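Local atomic coordinates of periplasmic iron-binding protein (Synechocystis sp., PDB entry 2VOZ), a protein that binds ferric iron in the periplasm and is probably a substrate-binding part of an ABC transporter that imports it. Residues 126-131 with 317-322; 290-295 with 305-310. All coordinates share one frame; numbering follows the deposited sequence. Where two conformers were deposited one is given.

Contact 1 (126-131 with 317-322)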
# COMPACT_ATOMS: atom_id res chain seq x y z
N PHE B 126 -3.03 -24.39 9.13
CA PHE B 126 -3.35 -24.18 7.72
C PHE B 126 -2.14 -23.94 6.82
O PHE B 126 -2.26 -24.13 5.61
CB PHE B 126 -4.39 -23.08 7.57
CG PHE B 126 -5.71 -23.50 8.09
CD1 PHE B 126 -6.52 -24.39 7.34
CD2 PHE B 126 -6.12 -23.10 9.35
CE1 PHE B 126 -7.75 -24.81 7.84
CE2 PHE B 126 -7.33 -23.55 9.87
CZ PHE B 126 -8.15 -24.39 9.11
N THR B 127 -1.02 -23.51 7.39
CA THR B 127 0.26 -23.52 6.64
C THR B 127 1.30 -24.06 7.57
O THR B 127 1.08 -24.11 8.79
CB THR B 127 0.68 -22.09 6.19
OG1 THR B 127 1.00 -21.33 7.36
CG2 THR B 127 -0.45 -21.44 5.40
N GLN B 128 2.45 -24.44 7.04
CA GLN B 128 3.55 -24.86 7.87
C GLN B 128 4.87 -24.26 7.39
O GLN B 128 5.00 -23.86 6.23
CB GLN B 128 3.60 -26.38 8.00
CG GLN B 128 3.87 -27.09 6.75
CD GLN B 128 3.77 -28.62 6.88
OE1 GLN B 128 4.29 -29.23 7.82
NE2 GLN B 128 3.12 -29.24 5.92
N ARG B 129 5.78 -24.07 8.33
CA ARG B 129 7.11 -23.55 8.05
C ARG B 129 8.07 -24.51 8.75
O ARG B 129 7.66 -25.26 9.64
CB ARG B 129 7.32 -22.12 8.62
CG ARG B 129 7.06 -21.96 10.15
CD ARG B 129 5.60 -21.62 10.56
NE ARG B 129 5.14 -20.40 9.89
CZ ARG B 129 5.49 -19.16 10.29
NH1 ARG B 129 6.25 -18.99 11.37
NH2 ARG B 129 5.10 -18.10 9.60
N ALA B 130 9.31 -24.51 8.32
CA ALA B 130 10.33 -25.37 8.95
C ALA B 130 11.35 -24.47 9.59
O ALA B 130 11.67 -23.42 9.03
CB ALA B 130 11.01 -26.25 7.85
N ARG B 131 11.87 -24.86 10.76
CA ARG B 131 12.93 -24.10 11.40
C ARG B 131 14.22 -24.84 11.00
O ARG B 131 14.46 -25.97 11.43
CB ARG B 131 12.73 -23.97 12.93
CG ARG B 131 13.66 -22.88 13.54
CD ARG B 131 12.96 -22.23 14.72
NE ARG B 131 13.69 -21.09 15.25
CZ ARG B 131 13.73 -19.87 14.68
NH1 ARG B 131 13.09 -19.63 13.54
NH2 ARG B 131 14.42 -18.89 15.26
N GLY B 317 13.87 -29.02 -1.97
CA GLY B 317 13.61 -30.43 -1.73
C GLY B 317 12.35 -30.64 -0.92
O GLY B 317 11.72 -29.67 -0.44
N GLN B 318 11.96 -31.91 -0.81
CA GLN B 318 10.77 -32.29 -0.06
C GLN B 318 10.95 -32.05 1.44
O GLN B 318 11.95 -32.44 2.05
CB GLN B 318 10.46 -33.78 -0.28
N LEU B 319 9.95 -31.42 2.03
CA LEU B 319 9.95 -31.26 3.48
C LEU B 319 9.70 -32.61 4.15
O LEU B 319 8.70 -33.28 3.85
CB LEU B 319 8.87 -30.27 3.89
CG LEU B 319 8.60 -30.09 5.39
CD1 LEU B 319 9.77 -29.46 6.10
CD2 LEU B 319 7.34 -29.25 5.54
N LYS B 320 10.59 -33.00 5.05
CA LYS B 320 10.37 -34.23 5.85
C LYS B 320 10.20 -33.81 7.29
O LYS B 320 11.17 -33.72 8.02
CB LYS B 320 11.54 -35.20 5.72
CG LYS B 320 11.73 -35.72 4.30
CD LYS B 320 13.05 -36.46 4.18
CE LYS B 320 14.12 -35.61 3.53
NZ LYS B 320 13.89 -35.48 2.05
N GLY B 321 8.97 -33.53 7.68
CA GLY B 321 8.73 -32.96 9.00
C GLY B 321 8.68 -33.99 10.10
O GLY B 321 8.23 -35.10 9.88
N ASP B 322 9.12 -33.59 11.28
CA ASP B 322 8.91 -34.34 12.50
C ASP B 322 7.41 -34.59 12.68
O ASP B 322 6.61 -33.64 12.55
CB ASP B 322 9.49 -33.52 13.65
CG ASP B 322 9.53 -34.27 14.98
OD1 ASP B 322 8.63 -35.07 15.28
OD2 ASP B 322 10.50 -34.04 15.73

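Contact 2 (290-295 with 305-310)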
# COMPACT_ATOMS: atom_id res chain seq x y z
N ALA B 290 -7.70 -22.66 -1.97
CA ALA B 290 -7.29 -21.69 -0.94
C ALA B 290 -5.91 -22.06 -0.39
O ALA B 290 -5.07 -21.19 -0.19
CB ALA B 290 -8.31 -21.67 0.15
N GLN B 291 -5.67 -23.34 -0.11
CA GLN B 291 -4.36 -23.75 0.44
C GLN B 291 -3.19 -23.29 -0.42
O GLN B 291 -2.14 -22.84 0.11
CB GLN B 291 -4.26 -25.29 0.52
CG GLN B 291 -4.88 -25.87 1.76
CD GLN B 291 -3.96 -25.71 2.95
OE1 GLN B 291 -2.88 -26.29 2.98
NE2 GLN B 291 -4.39 -24.91 3.94
N ARG B 292 -3.36 -23.39 -1.74
CA ARG B 292 -2.23 -23.13 -2.61
C ARG B 292 -1.77 -21.70 -2.41
O ARG B 292 -0.59 -21.43 -2.21
CB ARG B 292 -2.59 -23.33 -4.07
CG ARG B 292 -1.37 -23.22 -4.97
CD ARG B 292 -1.78 -23.47 -6.38
NE ARG B 292 -0.59 -23.46 -7.23
CZ ARG B 292 -0.62 -23.71 -8.53
NH1 ARG B 292 -1.79 -23.98 -9.12
NH2 ARG B 292 0.51 -23.71 -9.23
N TYR B 293 -2.72 -20.77 -2.49
CA TYR B 293 -2.31 -19.38 -2.48
C TYR B 293 -2.14 -18.78 -1.08
O TYR B 293 -1.42 -17.80 -0.92
CB TYR B 293 -3.25 -18.55 -3.33
CG TYR B 293 -3.19 -19.02 -4.76
CD1 TYR B 293 -2.01 -18.91 -5.50
CD2 TYR B 293 -4.28 -19.64 -5.34
CE1 TYR B 293 -1.93 -19.38 -6.81
CE2 TYR B 293 -4.23 -20.11 -6.65
CZ TYR B 293 -3.04 -19.98 -7.37
OH TYR B 293 -3.01 -20.44 -8.67
N PHE B 294 -2.80 -19.39 -0.09
CA PHE B 294 -2.62 -19.00 1.27
C PHE B 294 -1.15 -19.29 1.65
O PHE B 294 -0.46 -18.45 2.21
CB PHE B 294 -3.60 -19.76 2.12
CG PHE B 294 -3.84 -19.16 3.45
CD1 PHE B 294 -3.57 -19.90 4.61
CD2 PHE B 294 -4.36 -17.87 3.56
CE1 PHE B 294 -3.83 -19.35 5.89
CE2 PHE B 294 -4.63 -17.30 4.83
CZ PHE B 294 -4.35 -18.02 5.99
N ALA B 295 -0.68 -20.48 1.28
CA ALA B 295 0.71 -20.86 1.58
C ALA B 295 1.67 -19.97 0.84
O ALA B 295 2.66 -19.58 1.39
CB ALA B 295 1.00 -22.35 1.23
N PRO B 305 -1.25 -32.35 1.65
CA PRO B 305 -0.43 -33.04 0.65
C PRO B 305 -1.01 -32.92 -0.74
O PRO B 305 -2.24 -32.94 -0.90
CB PRO B 305 -0.49 -34.50 1.13
CG PRO B 305 -0.59 -34.36 2.62
CD PRO B 305 -1.63 -33.25 2.75
N GLY B 306 -0.14 -32.74 -1.73
CA GLY B 306 -0.59 -32.68 -3.12
C GLY B 306 -0.83 -31.27 -3.63
O GLY B 306 -0.83 -31.05 -4.85
N VAL B 307 -1.01 -30.30 -2.71
CA VAL B 307 -1.21 -28.91 -3.10
C VAL B 307 0.14 -28.32 -3.53
O VAL B 307 1.13 -28.48 -2.82
CB VAL B 307 -1.82 -28.08 -1.96
CG1 VAL B 307 -1.81 -26.53 -2.35
CG2 VAL B 307 -3.24 -28.59 -1.60
N PRO B 308 0.21 -27.75 -4.76
CA PRO B 308 1.50 -27.27 -5.28
C PRO B 308 2.17 -26.30 -4.34
O PRO B 308 1.51 -25.43 -3.76
CB PRO B 308 1.11 -26.54 -6.55
CG PRO B 308 -0.08 -27.31 -7.01
CD PRO B 308 -0.86 -27.57 -5.75
N ILE B 309 3.48 -26.49 -4.20
CA ILE B 309 4.34 -25.67 -3.36
C ILE B 309 5.07 -24.64 -4.22
O ILE B 309 5.43 -24.94 -5.38
CB ILE B 309 5.39 -26.57 -2.66
CG1 ILE B 309 4.66 -27.58 -1.77
CG2 ILE B 309 6.37 -25.71 -1.84
CD1 ILE B 309 5.53 -28.79 -1.36
N ASP B 310 5.32 -23.45 -3.66
CA ASP B 310 5.98 -22.40 -4.38
C ASP B 310 7.26 -22.98 -5.00
O ASP B 310 8.00 -23.67 -4.31
CB ASP B 310 6.36 -21.27 -3.43
CG ASP B 310 7.14 -20.18 -4.14
OD1 ASP B 310 8.38 -20.31 -4.27
OD2 ASP B 310 6.49 -19.20 -4.56
O HOH W 1 1.56 -23.29 -2.09
O HOH W 2 1.99 -22.84 -5.55

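Contact 1 (126-131 with 317-322)
The side-chain amide of Gln128 turns one flat face to Leu319, whose CD2 methyl stands almost directly above the amide carbon, 3.9 Å from Gln128 CD. The same methyl is 3.8 Å from Gln128 OE1, a plain van der Waals contact on the face of the C=O. At the other end of the amide, NE2 donates to the carbonyl O of Pro302, which helps set the rotation of the group, with a face toward the leucine. With CG between the backbone N and the carbonyl carbon (chi1 64°) and the chain extended beyond it, Gln128 runs out from the strand and crosses the Leu319 side chain at a slant. The second leucine branch serves the next strand residue whose CB points to the loop: CD1 meets Ala130 CB at 3.9 Å. One forked side chain spans two alternate strand positions, while the backbones stay well apart. Leu319 also rests on Val261, as Gln128 does. The loop between helices 311-314 and 327-331 lies against 124-136 and its antiparallel neighbour 261-268, consistent with the paired interlobe strands of a periplasmic binding protein; the Ala130 side chain is about 8 Å from that of Tyr225, an iron-binding residue on helix 224-232.

Contact 2 (290-295 with 305-310)
Arg292 meets the loop at two places: its backbone and CB against Val307, its guanidinium against Pro308. The proline ring lies over one face of the guanidinium, with Pro308 CG 3.9 Å above the plane at its centre and Pro308 CB closest to Arg292 NE at 3.6 Å. The arginine reaches that far because its chain is extended from a CG set anti to the backbone N (chi1 -173°), and it crosses the proline at about a right angle. NH1 makes a salt bridge to Asp289 of the second subunit, so the group laid against Pro308 is also held from across the subunit interface. The chain topology here is a helix followed by a returning loop: after helix 288-297 and the short strand 301-302, residues 305-310 come back against the side of the helix at Gln291 and Arg292, and Asp310 then caps helix 311-314 through OD1. Val307 presses its CG1 close to the helix backbone, 3.4 Å from Arg292 CA, and touches Gln291 CB at 4.0 Å; Pro302 packs on the valine as well. Water does the polar bridging. One molecule donates to both Arg292 O (2.8 Å) and Pro308 O (2.7 Å), tying helix to loop through two carbonyls. A second sits at the edge of the guanidinium, in its plane, accepting from Arg292 NE at 3.1 Å and giving a weak bond to Pro308 O.

Overall arrangement
Following the chain from the N terminus, the first segment met is 126-131, on strand 124-136; its partner lies 186 residues further on. Between them comes helix 288-297, and contact 2 closes a short loop of nine residues where 305-310 returns to the helix. After helix 311-314, residues 317-322 reach the strand and close contact 1, so contact 2 is nested inside it. The two touch as well: Gln291 NE2 probably donates to Phe126 O (2.8 Å), and Phe294 packs on Phe126 and Thr127. The start of the strand is thereby bound to helix 288-297, while its farther part meets the later loop.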